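PEPTIDE N-myristoyltransferase (Saccharomyces cerevisiae, PDB 1IIC) catalyses the transfer of the myristoyl group from myristoyl-CoA to the N-terminal glycine of substrate proteins. Local coordinates at residues A[398-402]-A[414-418]; A[340-345]-A[373-378]; A[367-373]-A[409-415]; A[247-251]-A[325-331]. All blocks are in the same frame, centred on the assembly; numbering follows the deposited sequence.

Contact 1: A[398-402]-A[414-418]; sequences PITGG and RSNVG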
loop_
_atom_site.group_PDB
_atom_site.type_symbol
_atom_site.label_atom_id
_atom_site.label_comp_id
_atom_site.label_asym_id
_atom_site.label_seq_id
_atom_site.Cartn_x
_atom_site.Cartn_y
_atom_site.Cartn_z
ATOM N N PRO A 398 -1.590 -19.205 -7.059
ATOM C CA PRO A 398 -1.934 -17.866 -7.553
ATOM C C PRO A 398 -3.268 -17.332 -6.995
ATOM O O PRO A 398 -4.245 -18.072 -6.857
ATOM C CB PRO A 398 -1.945 -18.046 -9.075
ATOM C CG PRO A 398 -2.265 -19.518 -9.254
ATOM C CD PRO A 398 -1.444 -20.165 -8.168
ATOM N N ILE A 399 -3.283 -16.044 -6.663
ATOM C CA ILE A 399 -4.464 -15.387 -6.110
ATOM C C ILE A 399 -4.950 -14.302 -7.068
ATOM O O ILE A 399 -4.175 -13.438 -7.464
ATOM C CB ILE A 399 -4.138 -14.743 -4.764
ATOM C CG1 ILE A 399 -3.531 -15.791 -3.823
ATOM C CG2 ILE A 399 -5.400 -14.151 -4.148
ATOM C CD1 ILE A 399 -3.012 -15.207 -2.513
ATOM N N THR A 400 -6.231 -14.355 -7.436
ATOM C CA THR A 400 -6.818 -13.385 -8.364
ATOM C C THR A 400 -6.463 -11.939 -8.039
ATOM O O THR A 400 -6.548 -11.512 -6.887
ATOM C CB THR A 400 -8.351 -13.486 -8.382
ATOM O OG1 THR A 400 -8.838 -13.405 -7.040
ATOM C CG2 THR A 400 -8.802 -14.804 -9.009
ATOM N N GLY A 401 -6.099 -11.183 -9.071
ATOM C CA GLY A 401 -5.730 -9.794 -8.882
ATOM C C GLY A 401 -6.774 -8.805 -9.366
ATOM O O GLY A 401 -6.559 -7.593 -9.293
ATOM N N GLY A 402 -7.899 -9.310 -9.864
ATOM C CA GLY A 402 -8.949 -8.429 -10.349
ATOM C C GLY A 402 -8.745 -7.948 -11.778
ATOM O O GLY A 402 -9.313 -6.936 -12.194
ATOM N N ARG A 414 -13.487 -10.344 -9.367
ATOM C CA ARG A 414 -12.865 -9.314 -8.541
ATOM C C ARG A 414 -11.497 -9.819 -8.066
ATOM O O ARG A 414 -10.751 -10.415 -8.850
ATOM C CB ARG A 414 -13.778 -8.952 -7.358
ATOM C CG ARG A 414 -15.086 -8.273 -7.803
ATOM C CD ARG A 414 -16.311 -9.157 -7.544
ATOM N NE ARG A 414 -16.624 -9.187 -6.119
ATOM C CZ ARG A 414 -17.675 -9.812 -5.590
ATOM N NH1 ARG A 414 -18.518 -10.471 -6.379
ATOM N NH2 ARG A 414 -17.894 -9.757 -4.276
ATOM N N SER A 415 -11.163 -9.617 -6.797
ATOM C CA SER A 415 -9.856 -10.059 -6.323
ATOM C C SER A 415 -9.878 -10.713 -4.968
ATOM O O SER A 415 -10.749 -10.450 -4.142
ATOM C CB SER A 415 -8.868 -8.885 -6.280
ATOM O OG SER A 415 -7.619 -9.289 -5.723
ATOM N N ASN A 416 -8.891 -11.567 -4.748
ATOM C CA ASN A 416 -8.760 -12.266 -3.491
ATOM C C ASN A 416 -7.608 -11.704 -2.709
ATOM O O ASN A 416 -7.235 -12.249 -1.669
ATOM C CB ASN A 416 -8.585 -13.761 -3.736
ATOM C CG ASN A 416 -9.900 -14.477 -3.738
ATOM O OD1 ASN A 416 -10.038 -15.555 -4.310
ATOM N ND2 ASN A 416 -10.889 -13.872 -3.092
ATOM N N VAL A 417 -7.047 -10.608 -3.220
ATOM C CA VAL A 417 -5.964 -9.911 -2.539
ATOM C C VAL A 417 -6.674 -8.938 -1.598
ATOM O O VAL A 417 -7.332 -7.996 -2.055
ATOM C CB VAL A 417 -5.079 -9.096 -3.523
ATOM C CG1 VAL A 417 -4.040 -8.305 -2.744
ATOM C CG2 VAL A 417 -4.394 -10.032 -4.524
ATOM N N GLY A 418 -6.546 -9.166 -0.294
ATOM C CA GLY A 418 -7.203 -8.306 0.675
ATOM C C GLY A 418 -6.291 -7.298 1.342
ATOM O O GLY A 418 -6.752 -6.318 1.927
#

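Contact 2: A[340-345]-A[373-378]; sequences LKTRLC and LFLDDL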
loop_
_atom_site.group_PDB
_atom_site.type_symbol
_atom_site.label_atom_id
_atom_site.label_comp_id
_atom_site.label_asym_id
_atom_site.label_seq_id
_atom_site.Cartn_x
_atom_site.Cartn_y
_atom_site.Cartn_z
ATOM N N LEU A 340 -23.711 -5.732 -2.800
ATOM C CA LEU A 340 -22.384 -5.208 -2.451
ATOM C C LEU A 340 -21.952 -4.079 -3.391
ATOM O O LEU A 340 -21.428 -3.055 -2.950
ATOM C CB LEU A 340 -21.331 -6.319 -2.513
ATOM C CG LEU A 340 -20.053 -6.282 -1.641
ATOM C CD1 LEU A 340 -18.865 -6.693 -2.491
ATOM C CD2 LEU A 340 -19.811 -4.917 -1.017
ATOM N N LYS A 341 -22.177 -4.270 -4.688
ATOM C CA LYS A 341 -21.798 -3.268 -5.672
ATOM C C LYS A 341 -22.506 -1.933 -5.451
ATOM O O LYS A 341 -21.894 -0.871 -5.554
ATOM C CB LYS A 341 -22.089 -3.758 -7.090
ATOM C CG LYS A 341 -21.733 -2.696 -8.092
ATOM C CD LYS A 341 -22.094 -3.035 -9.507
ATOM C CE LYS A 341 -21.559 -1.943 -10.421
ATOM N NZ LYS A 341 -22.219 -1.943 -11.751
ATOM N N THR A 342 -23.800 -1.987 -5.155
ATOM C CA THR A 342 -24.567 -0.773 -4.919
ATOM C C THR A 342 -24.058 -0.029 -3.687
ATOM O O THR A 342 -23.997 1.196 -3.683
ATOM C CB THR A 342 -26.068 -1.080 -4.736
ATOM O OG1 THR A 342 -26.580 -1.654 -5.939
ATOM C CG2 THR A 342 -26.855 0.214 -4.443
ATOM N N ARG A 343 -23.681 -0.764 -2.644
ATOM C CA ARG A 343 -23.195 -0.122 -1.427
ATOM C C ARG A 343 -21.792 0.470 -1.609
ATOM O O ARG A 343 -21.525 1.600 -1.200
ATOM C CB ARG A 343 -23.203 -1.119 -0.268
ATOM C CG ARG A 343 -23.006 -0.488 1.092
ATOM C CD ARG A 343 -23.997 0.657 1.299
ATOM N NE ARG A 343 -24.026 1.124 2.677
ATOM C CZ ARG A 343 -24.811 2.101 3.116
ATOM N NH1 ARG A 343 -25.635 2.728 2.276
ATOM N NH2 ARG A 343 -24.794 2.430 4.404
ATOM N N LEU A 344 -20.904 -0.292 -2.234
ATOM C CA LEU A 344 -19.539 0.170 -2.465
ATOM C C LEU A 344 -19.529 1.389 -3.372
ATOM O O LEU A 344 -18.789 2.339 -3.133
ATOM C CB LEU A 344 -18.680 -0.950 -3.069
ATOM C CG LEU A 344 -18.432 -2.169 -2.165
ATOM C CD1 LEU A 344 -17.429 -3.096 -2.834
ATOM C CD2 LEU A 344 -17.903 -1.725 -0.792
ATOM N N CYS A 345 -20.340 1.365 -4.419
ATOM C CA CYS A 345 -20.407 2.518 -5.308
ATOM C C CYS A 345 -20.844 3.744 -4.505
ATOM O O CYS A 345 -20.395 4.854 -4.778
ATOM C CB CYS A 345 -21.392 2.263 -6.458
ATOM S SG CYS A 345 -20.740 1.194 -7.750
ATOM N N LEU A 373 -15.853 -3.771 -8.559
ATOM C CA LEU A 373 -17.301 -3.594 -8.581
ATOM C C LEU A 373 -17.640 -2.118 -8.744
ATOM O O LEU A 373 -18.708 -1.784 -9.265
ATOM C CB LEU A 373 -17.960 -4.123 -7.294
ATOM C CG LEU A 373 -17.917 -5.648 -7.105
ATOM C CD1 LEU A 373 -18.517 -6.049 -5.769
ATOM C CD2 LEU A 373 -18.647 -6.307 -8.240
ATOM N N PHE A 374 -16.733 -1.241 -8.308
ATOM C CA PHE A 374 -16.961 0.202 -8.403
ATOM C C PHE A 374 -15.984 1.011 -9.262
ATOM O O PHE A 374 -16.328 2.084 -9.742
ATOM C CB PHE A 374 -17.010 0.820 -6.998
ATOM C CG PHE A 374 -15.721 0.696 -6.220
ATOM C CD1 PHE A 374 -14.628 1.501 -6.519
ATOM C CD2 PHE A 374 -15.618 -0.209 -5.165
ATOM C CE1 PHE A 374 -13.456 1.412 -5.781
ATOM C CE2 PHE A 374 -14.447 -0.307 -4.416
ATOM C CZ PHE A 374 -13.360 0.509 -4.725
ATOM N N LEU A 375 -14.775 0.500 -9.458
ATOM C CA LEU A 375 -13.760 1.216 -10.220
ATOM C C LEU A 375 -14.239 1.945 -11.485
ATOM O O LEU A 375 -14.122 3.168 -11.567
ATOM C CB LEU A 375 -12.598 0.266 -10.543
ATOM C CG LEU A 375 -11.248 0.399 -9.798
ATOM C CD1 LEU A 375 -11.386 1.134 -8.484
ATOM C CD2 LEU A 375 -10.644 -1.002 -9.586
ATOM N N ASP A 376 -14.777 1.221 -12.463
ATOM C CA ASP A 376 -15.235 1.862 -13.706
ATOM C C ASP A 376 -16.420 2.818 -13.540
ATOM O O ASP A 376 -16.434 3.913 -14.108
ATOM C CB ASP A 376 -15.606 0.811 -14.757
ATOM C CG ASP A 376 -14.413 -0.009 -15.214
ATOM O OD1 ASP A 376 -13.354 0.588 -15.526
ATOM O OD2 ASP A 376 -14.547 -1.253 -15.265
ATOM N N ASP A 377 -17.417 2.404 -12.768
ATOM C CA ASP A 377 -18.586 3.239 -12.559
ATOM C C ASP A 377 -18.258 4.561 -11.878
ATOM O O ASP A 377 -18.923 5.569 -12.117
ATOM C CB ASP A 377 -19.628 2.485 -11.740
ATOM C CG ASP A 377 -20.152 1.263 -12.461
ATOM O OD1 ASP A 377 -20.058 1.226 -13.709
ATOM O OD2 ASP A 377 -20.666 0.341 -11.791
ATOM N N LEU A 378 -17.226 4.559 -11.043
ATOM C CA LEU A 378 -16.847 5.764 -10.323
ATOM C C LEU A 378 -15.738 6.529 -11.027
ATOM O O LEU A 378 -15.130 7.439 -10.465
ATOM C CB LEU A 378 -16.456 5.407 -8.885
ATOM C CG LEU A 378 -17.646 4.874 -8.080
ATOM C CD1 LEU A 378 -17.230 4.614 -6.631
ATOM C CD2 LEU A 378 -18.784 5.904 -8.128
#

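Contact 3: A[367-373]-A[409-415]; sequences TSQDNTL and NDIKRRS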
loop_
_atom_site.group_PDB
_atom_site.type_symbol
_atom_site.label_atom_id
_atom_site.label_comp_id
_atom_site.label_asym_id
_atom_site.label_seq_id
_atom_site.Cartn_x
_atom_site.Cartn_y
_atom_site.Cartn_z
ATOM N N THR A 367 -6.884 -2.702 -8.264
ATOM C CA THR A 367 -7.982 -3.602 -8.590
ATOM C C THR A 367 -8.046 -4.744 -7.572
ATOM O O THR A 367 -8.589 -5.806 -7.850
ATOM C CB THR A 367 -7.798 -4.216 -9.986
ATOM O OG1 THR A 367 -6.537 -4.899 -10.034
ATOM C CG2 THR A 367 -7.846 -3.138 -11.065
ATOM N N SER A 368 -7.476 -4.531 -6.392
ATOM C CA SER A 368 -7.495 -5.551 -5.350
ATOM C C SER A 368 -8.849 -5.532 -4.640
ATOM O O SER A 368 -9.731 -4.761 -5.015
ATOM C CB SER A 368 -6.386 -5.273 -4.346
ATOM O OG SER A 368 -6.446 -3.923 -3.906
ATOM N N GLN A 369 -9.009 -6.381 -3.624
ATOM C CA GLN A 369 -10.246 -6.446 -2.846
ATOM C C GLN A 369 -11.465 -6.570 -3.767
ATOM O O GLN A 369 -11.403 -7.265 -4.784
ATOM C CB GLN A 369 -10.359 -5.187 -1.973
ATOM C CG GLN A 369 -9.230 -5.035 -0.946
ATOM C CD GLN A 369 -8.766 -3.598 -0.798
ATOM O OE1 GLN A 369 -8.240 -3.000 -1.740
ATOM N NE2 GLN A 369 -8.966 -3.030 0.382
ATOM N N ASP A 370 -12.567 -5.905 -3.414
ATOM C CA ASP A 370 -13.776 -5.942 -4.249
ATOM C C ASP A 370 -13.869 -4.678 -5.107
ATOM O O ASP A 370 -14.929 -4.341 -5.628
ATOM C CB ASP A 370 -15.031 -6.069 -3.371
ATOM C CG ASP A 370 -15.314 -7.508 -2.959
ATOM O OD1 ASP A 370 -15.650 -7.750 -1.778
ATOM O OD2 ASP A 370 -15.205 -8.405 -3.826
ATOM N N ASN A 371 -12.736 -4.000 -5.271
ATOM C CA ASN A 371 -12.669 -2.749 -6.026
ATOM C C ASN A 371 -13.257 -2.715 -7.446
ATOM O O ASN A 371 -13.852 -1.703 -7.843
ATOM C CB ASN A 371 -11.210 -2.246 -6.051
ATOM C CG ASN A 371 -10.702 -1.846 -4.669
ATOM O OD1 ASN A 371 -9.642 -1.229 -4.536
ATOM N ND2 ASN A 371 -11.451 -2.202 -3.636
ATOM N N THR A 372 -13.103 -3.789 -8.218
ATOM C CA THR A 372 -13.632 -3.795 -9.589
ATOM C C THR A 372 -15.151 -3.631 -9.682
ATOM O O THR A 372 -15.684 -3.390 -10.770
ATOM C CB THR A 372 -13.230 -5.075 -10.369
ATOM O OG1 THR A 372 -13.769 -6.231 -9.713
ATOM C CG2 THR A 372 -11.704 -5.184 -10.466
ATOM N N LEU A 373 -15.853 -3.771 -8.559
ATOM C CA LEU A 373 -17.301 -3.594 -8.581
ATOM C C LEU A 373 -17.640 -2.118 -8.744
ATOM O O LEU A 373 -18.708 -1.784 -9.265
ATOM C CB LEU A 373 -17.960 -4.123 -7.294
ATOM C CG LEU A 373 -17.917 -5.648 -7.105
ATOM C CD1 LEU A 373 -18.517 -6.049 -5.769
ATOM C CD2 LEU A 373 -18.647 -6.307 -8.240
ATOM N N ASN A 409 -10.526 -4.599 -16.016
ATOM C CA ASN A 409 -10.999 -5.038 -14.694
ATOM C C ASN A 409 -11.902 -6.271 -14.741
ATOM O O ASN A 409 -12.880 -6.306 -15.500
ATOM C CB ASN A 409 -11.753 -3.908 -13.984
ATOM C CG ASN A 409 -10.877 -2.694 -13.687
ATOM O OD1 ASN A 409 -9.677 -2.816 -13.446
ATOM N ND2 ASN A 409 -11.491 -1.515 -13.676
ATOM N N ASP A 410 -11.588 -7.287 -13.941
ATOM C CA ASP A 410 -12.438 -8.475 -13.924
ATOM C C ASP A 410 -13.532 -8.214 -12.899
ATOM O O ASP A 410 -13.359 -8.451 -11.701
ATOM C CB ASP A 410 -11.655 -9.732 -13.535
ATOM C CG ASP A 410 -12.510 -10.999 -13.610
ATOM O OD1 ASP A 410 -13.708 -10.940 -13.258
ATOM O OD2 ASP A 410 -11.985 -12.058 -14.013
ATOM N N ILE A 411 -14.665 -7.720 -13.372
ATOM C CA ILE A 411 -15.769 -7.412 -12.480
ATOM C C ILE A 411 -16.552 -8.595 -11.911
ATOM O O ILE A 411 -17.335 -8.422 -10.976
ATOM C CB ILE A 411 -16.764 -6.427 -13.150
ATOM C CG1 ILE A 411 -17.230 -6.956 -14.507
ATOM C CG2 ILE A 411 -16.086 -5.084 -13.370
ATOM C CD1 ILE A 411 -18.059 -8.220 -14.453
ATOM N N LYS A 412 -16.350 -9.799 -12.443
ATOM C CA LYS A 412 -17.112 -10.924 -11.917
ATOM C C LYS A 412 -16.407 -11.747 -10.841
ATOM O O LYS A 412 -17.068 -12.303 -9.968
ATOM C CB LYS A 412 -17.592 -11.830 -13.053
ATOM C CG LYS A 412 -16.566 -12.766 -13.636
ATOM C CD LYS A 412 -17.107 -13.479 -14.870
ATOM C CE LYS A 412 -17.321 -12.511 -16.027
ATOM N NZ LYS A 412 -17.614 -13.253 -17.301
ATOM N N ARG A 413 -15.084 -11.831 -10.895
ATOM C CA ARG A 413 -14.329 -12.562 -9.879
ATOM C C ARG A 413 -13.702 -11.567 -8.897
ATOM O O ARG A 413 -13.428 -11.891 -7.745
ATOM C CB ARG A 413 -13.217 -13.382 -10.529
ATOM C CG ARG A 413 -13.684 -14.518 -11.386
ATOM C CD ARG A 413 -12.507 -15.043 -12.181
ATOM N NE ARG A 413 -12.915 -16.070 -13.134
ATOM C CZ ARG A 413 -12.271 -16.340 -14.267
ATOM N NH1 ARG A 413 -11.179 -15.656 -14.598
ATOM N NH2 ARG A 413 -12.722 -17.292 -15.075
ATOM N N ARG A 414 -13.487 -10.344 -9.367
ATOM C CA ARG A 414 -12.865 -9.314 -8.541
ATOM C C ARG A 414 -11.497 -9.819 -8.066
ATOM O O ARG A 414 -10.751 -10.415 -8.850
ATOM C CB ARG A 414 -13.778 -8.952 -7.358
ATOM C CG ARG A 414 -15.086 -8.273 -7.803
ATOM C CD ARG A 414 -16.311 -9.157 -7.544
ATOM N NE ARG A 414 -16.624 -9.187 -6.119
ATOM C CZ ARG A 414 -17.675 -9.812 -5.590
ATOM N NH1 ARG A 414 -18.518 -10.471 -6.379
ATOM N NH2 ARG A 414 -17.894 -9.757 -4.276
ATOM N N SER A 415 -11.163 -9.617 -6.797
ATOM C CA SER A 415 -9.856 -10.059 -6.323
ATOM C C SER A 415 -9.878 -10.713 -4.968
ATOM O O SER A 415 -10.749 -10.450 -4.142
ATOM C CB SER A 415 -8.868 -8.885 -6.280
ATOM O OG SER A 415 -7.619 -9.289 -5.723
HETATM O O HOH W 1 -14.590 -1.854 -12.726
#

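Contact 4: A[247-251]-A[325-331]; sequences QSRFE and DFQFKDR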
loop_
_atom_site.group_PDB
_atom_site.type_symbol
_atom_site.label_atom_id
_atom_site.label_comp_id
_atom_site.label_asym_id
_atom_site.label_seq_id
_atom_site.Cartn_x
_atom_site.Cartn_y
_atom_site.Cartn_z
ATOM N N GLN A 247 -13.190 -8.946 5.562
ATOM C CA GLN A 247 -11.855 -9.375 5.111
ATOM C C GLN A 247 -11.643 -10.865 4.947
ATOM O O GLN A 247 -10.810 -11.294 4.136
ATOM C CB GLN A 247 -10.789 -8.940 6.112
ATOM C CG GLN A 247 -10.074 -7.679 5.798
ATOM C CD GLN A 247 -8.592 -7.809 6.075
ATOM O OE1 GLN A 247 -8.173 -8.347 7.106
ATOM N NE2 GLN A 247 -7.793 -7.317 5.157
ATOM N N SER A 248 -12.337 -11.645 5.773
ATOM C CA SER A 248 -12.203 -13.092 5.760
ATOM C C SER A 248 -12.489 -13.701 4.401
ATOM O O SER A 248 -12.151 -14.853 4.161
ATOM C CB SER A 248 -13.130 -13.722 6.807
ATOM O OG SER A 248 -14.493 -13.521 6.463
ATOM N N ARG A 249 -13.103 -12.931 3.507
ATOM C CA ARG A 249 -13.419 -13.439 2.173
ATOM C C ARG A 249 -12.173 -13.522 1.288
ATOM O O ARG A 249 -12.104 -14.339 0.373
ATOM C CB ARG A 249 -14.448 -12.534 1.493
ATOM C CG ARG A 249 -13.900 -11.179 1.050
ATOM C CD ARG A 249 -15.037 -10.319 0.522
ATOM N NE ARG A 249 -16.116 -10.245 1.506
ATOM C CZ ARG A 249 -17.369 -9.916 1.224
ATOM N NH1 ARG A 249 -17.718 -9.628 -0.021
ATOM N NH2 ARG A 249 -18.275 -9.880 2.191
ATOM N N PHE A 250 -11.197 -12.665 1.560
ATOM C CA PHE A 250 -9.972 -12.629 0.769
ATOM C C PHE A 250 -9.002 -13.755 1.161
ATOM O O PHE A 250 -9.099 -14.321 2.255
ATOM C CB PHE A 250 -9.316 -11.247 0.930
ATOM C CG PHE A 250 -10.231 -10.091 0.567
ATOM C CD1 PHE A 250 -10.515 -9.086 1.494
ATOM C CD2 PHE A 250 -10.826 -10.026 -0.690
ATOM C CE1 PHE A 250 -11.387 -8.026 1.175
ATOM C CE2 PHE A 250 -11.692 -8.982 -1.023
ATOM C CZ PHE A 250 -11.978 -7.980 -0.097
ATOM N N GLU A 251 -8.074 -14.091 0.268
ATOM C CA GLU A 251 -7.116 -15.152 0.545
ATOM C C GLU A 251 -5.784 -14.649 1.085
ATOM O O GLU A 251 -5.039 -15.410 1.704
ATOM C CB GLU A 251 -6.909 -16.007 -0.710
ATOM C CG GLU A 251 -8.174 -16.765 -1.141
ATOM C CD GLU A 251 -7.978 -17.573 -2.408
ATOM O OE1 GLU A 251 -7.165 -17.159 -3.249
ATOM O OE2 GLU A 251 -8.647 -18.612 -2.579
ATOM N N ASP A 325 -23.473 -7.534 2.066
ATOM C CA ASP A 325 -23.755 -8.871 1.555
ATOM C C ASP A 325 -23.676 -9.984 2.601
ATOM O O ASP A 325 -23.671 -11.171 2.252
ATOM C CB ASP A 325 -22.840 -9.203 0.356
ATOM C CG ASP A 325 -21.409 -9.552 0.762
ATOM O OD1 ASP A 325 -21.109 -9.653 1.974
ATOM O OD2 ASP A 325 -20.576 -9.741 -0.155
ATOM N N PHE A 326 -23.629 -9.605 3.876
ATOM C CA PHE A 326 -23.551 -10.579 4.969
ATOM C C PHE A 326 -24.805 -11.439 5.060
ATOM O O PHE A 326 -24.880 -12.370 5.857
ATOM C CB PHE A 326 -23.365 -9.866 6.314
ATOM C CG PHE A 326 -21.968 -9.383 6.570
ATOM C CD1 PHE A 326 -21.592 -8.973 7.849
ATOM C CD2 PHE A 326 -21.023 -9.334 5.544
ATOM C CE1 PHE A 326 -20.298 -8.520 8.107
ATOM C CE2 PHE A 326 -19.722 -8.880 5.793
ATOM C CZ PHE A 326 -19.361 -8.473 7.078
ATOM N N GLN A 327 -25.794 -11.109 4.249
ATOM C CA GLN A 327 -27.057 -11.825 4.245
ATOM C C GLN A 327 -26.995 -13.063 3.354
ATOM O O GLN A 327 -27.746 -14.018 3.544
ATOM C CB GLN A 327 -28.138 -10.874 3.749
ATOM C CG GLN A 327 -29.548 -11.333 3.916
ATOM C CD GLN A 327 -30.500 -10.429 3.161
ATOM O OE1 GLN A 327 -30.326 -9.201 3.146
ATOM N NE2 GLN A 327 -31.514 -11.022 2.530
ATOM N N PHE A 328 -26.105 -13.038 2.372
ATOM C CA PHE A 328 -25.962 -14.159 1.457
ATOM C C PHE A 328 -24.791 -15.012 1.915
ATOM O O PHE A 328 -23.823 -14.503 2.480
ATOM C CB PHE A 328 -25.733 -13.644 0.030
ATOM C CG PHE A 328 -26.718 -12.586 -0.397
ATOM C CD1 PHE A 328 -26.595 -11.275 0.055
ATOM C CD2 PHE A 328 -27.804 -12.914 -1.204
ATOM C CE1 PHE A 328 -27.541 -10.302 -0.283
ATOM C CE2 PHE A 328 -28.758 -11.946 -1.549
ATOM C CZ PHE A 328 -28.625 -10.640 -1.086
ATOM N N LYS A 329 -24.878 -16.315 1.681
ATOM C CA LYS A 329 -23.813 -17.216 2.094
ATOM C C LYS A 329 -22.631 -17.161 1.140
ATOM O O LYS A 329 -21.480 -17.076 1.573
ATOM C CB LYS A 329 -24.336 -18.652 2.175
ATOM N N ASP A 330 -22.922 -17.188 -0.158
ATOM C CA ASP A 330 -21.892 -17.179 -1.190
ATOM C C ASP A 330 -21.584 -15.799 -1.764
ATOM O O ASP A 330 -22.422 -15.176 -2.416
ATOM C CB ASP A 330 -22.300 -18.129 -2.323
ATOM N N ARG A 331 -20.364 -15.336 -1.513
ATOM C CA ARG A 331 -19.893 -14.042 -1.990
ATOM C C ARG A 331 -20.167 -13.809 -3.482
ATOM O O ARG A 331 -20.496 -12.696 -3.894
ATOM C CB ARG A 331 -18.385 -13.934 -1.732
ATOM C CG ARG A 331 -17.696 -12.758 -2.414
ATOM C CD ARG A 331 -16.185 -12.862 -2.265
ATOM N NE ARG A 331 -15.477 -11.770 -2.932
ATOM C CZ ARG A 331 -14.154 -11.716 -3.077
ATOM N NH1 ARG A 331 -13.390 -12.697 -2.605
ATOM N NH2 ARG A 331 -13.593 -10.680 -3.691
HETATM O O HOH W 2 -13.926 -15.233 -1.396
#

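Contact 1: A[398-402]-A[414-418]
An ST turn at Ser415 lies at the centre of this contact, where the loop after strand 394-395 returns on itself in the C-terminal part of the GNAT-like fold and Thr400 meets Ser415 and Asn416. Ser415 OG donates to Thr400 O at 2.7 Å and accepts from Val417 N at 2.9 Å, the second bond nearly straight (165°) and closing the turn. The hydroxyl is carried there because it stands opposite the backbone N about CA-CB (chi1 176°). Asn416 N is a second donor to Thr400 O, at 3.2 Å; it arrives from the same face of the carbonyl as Ser415 OG, and both lie out of its plane. Two donors thus grip one backbone oxygen. Replacing Ser415 by alanine would probably leave Val417 N without this acceptor and Thr400 O with one donor fewer from this loop. Beside the polar group, Ile399 CG2 presses on Asn416 CB and lies 4.3 Å from Val417 CG2. Gly402 CA makes a CA-H...O contact with Arg414 O at 3.1 Å; at its backbone angles a CB would jam against the preceding carbonyl O, which calls for glycine. Around this buried crossing, Ile399 bonds through its backbone to Val181, just ahead of strand 182-190, Asn416 likewise to Glu251 and to Leu252, first residue of strand 252-254, and the Arg414 side chain packs on Leu340 of helix 334-357.

Contact 2: A[340-345]-A[373-378]
One face of helix 334-357, from Leu340 to Cys345, packs against the loop joining strands 362-366 and 381-392, with CA atoms 5.4 Å apart at Lys341 and Leu373 and 5.2 Å at Cys345 and Phe374. This helix-on-loop packing belongs to the C-terminal part of the N-myristoyltransferase fold. Leu340 CD1 and Leu373 CD1 meet tightly, at 3.4 Å, their side chains crossing at about a right angle. One helical turn later, Leu344 CB lies 3.8 Å from Phe374 CD2, approaching the ring obliquely. With CG between the backbone N and the carbonyl carbon (chi1 63°), the Phe374 ring is turned toward Leu344; its CB touches Cys345 SG. Leu378 closes the far end, where its CD1 is 3.7 Å from Cys345 O. The ring of Phe374 also reaches Leu317 of strand 311-322, so the loop is packed between helix and sheet. At the more exposed side the extended Lys341 chain runs over Leu373 O, with CG 3.4 Å from that oxygen, before NZ forms a salt bridge with Asp377 OD2, whose modelled position is less certain.

Contact 3: A[367-373]-A[409-415]
Arg414 runs from CB to guanidinium alongside the type II' beta turn Ser368-Asn371 and the side chains of Thr372 and Leu373 that follow, joining two loops of the C-terminal part of the fold. Its CB sits 3.6 Å from Thr372 OG1 and CG comes closer to the same oxygen; CD then packs on Leu373 CG and CD2. Bends at chi2 (112°) and chi3 (74°) fold the chain so that NE and NH2 both turn to Asp370. NE donates to Asp370 OD2 at 2.8 Å and NH2 to the same oxygen at 3.0 Å, a side-on grip on one atom from above the carboxylate plane, the two flat groups 49° apart. Leu373 CD1 covers one guanidinium face. Arg331 NH2 also forms a salt bridge with Asp370 OD2, so two arginines grip this one buried oxygen, which probably favours the charged form of the carboxylate. A leucine in place of Arg414 would probably leave Asp370 OD2 without one of its guanidinium partners and deprive Leu373 CD1 of the flat face it packs on. Nearby, Asp410 OD1 accepts from Lys412 N (an Asx turn) and from Arg413 N (an Asx motif). Asp410 O accepts from Thr372 OG1 at 3.0 Å, the hydroxyl standing above the carbonyl plane. A water donates to Thr372 O at 2.7 Å and accepts from Asn409 ND2 at 3.3 Å.

Contact 4: A[247-251]-A[325-331]
Two type I beta turns, Gln247-Phe250 and Asp325-Phe328, face each other, and the backbones come nearest at Arg249 and Arg331, the latter three residues beyond the second turn, with CA atoms 7.7 Å apart. Arg249 meets Asp325 end-on in a two-pronged salt bridge: NH1 to OD2 and NH2 to OD1, each 2.9 Å, on the syn sides of the carboxylate, with planes only 8° apart. A bend at chi3 (53°) swings the Arg249 guanidinium toward that partner, and NH2 also lies at the edge of the Phe326 ring. Arg331 is extended from CG to NE and crosses Arg249 at about a right angle, so that Arg249 CD sits over one face of its guanidinium. Arg331 NH2 reaches Asp370 in a salt bridge, while NH1 donates to a water at 2.9 Å that itself donates to Arg249 O at 2.7 Å. Arg331 NH2 stands 3.7 Å from Phe250 CE2, ring and guanidinium planes nearly perpendicular. Paired, nearly coplanar guanidinium and carboxylate groups characterise a bidentate salt bridge, which here ties the turn after helix 236-247 to the turn preceding helix 334-357.

In the fold
From the N terminus, contact 4 comes first, closing the long excursion from the turn after helix 236-247, through the central strands, to the turn ahead of helix 334-357. Contact 2 then spans from that helix to the loop after strand 362-366. Contact 3 leaves the same loop and ends on the tail beyond strand 394-395; contacts 2 and 3 cross along the chain and share Leu373. Contact 1 closes the loop from 398-402 to 414-418 in the tail and ends on the same stretch as contact 3, sharing Arg414 and Ser415, their centres about 8 Å apart. Arg331 of contact 4 bonds to both Asp370 and Ser415 O, joining the 325-331 turn to contacts 1 and 3.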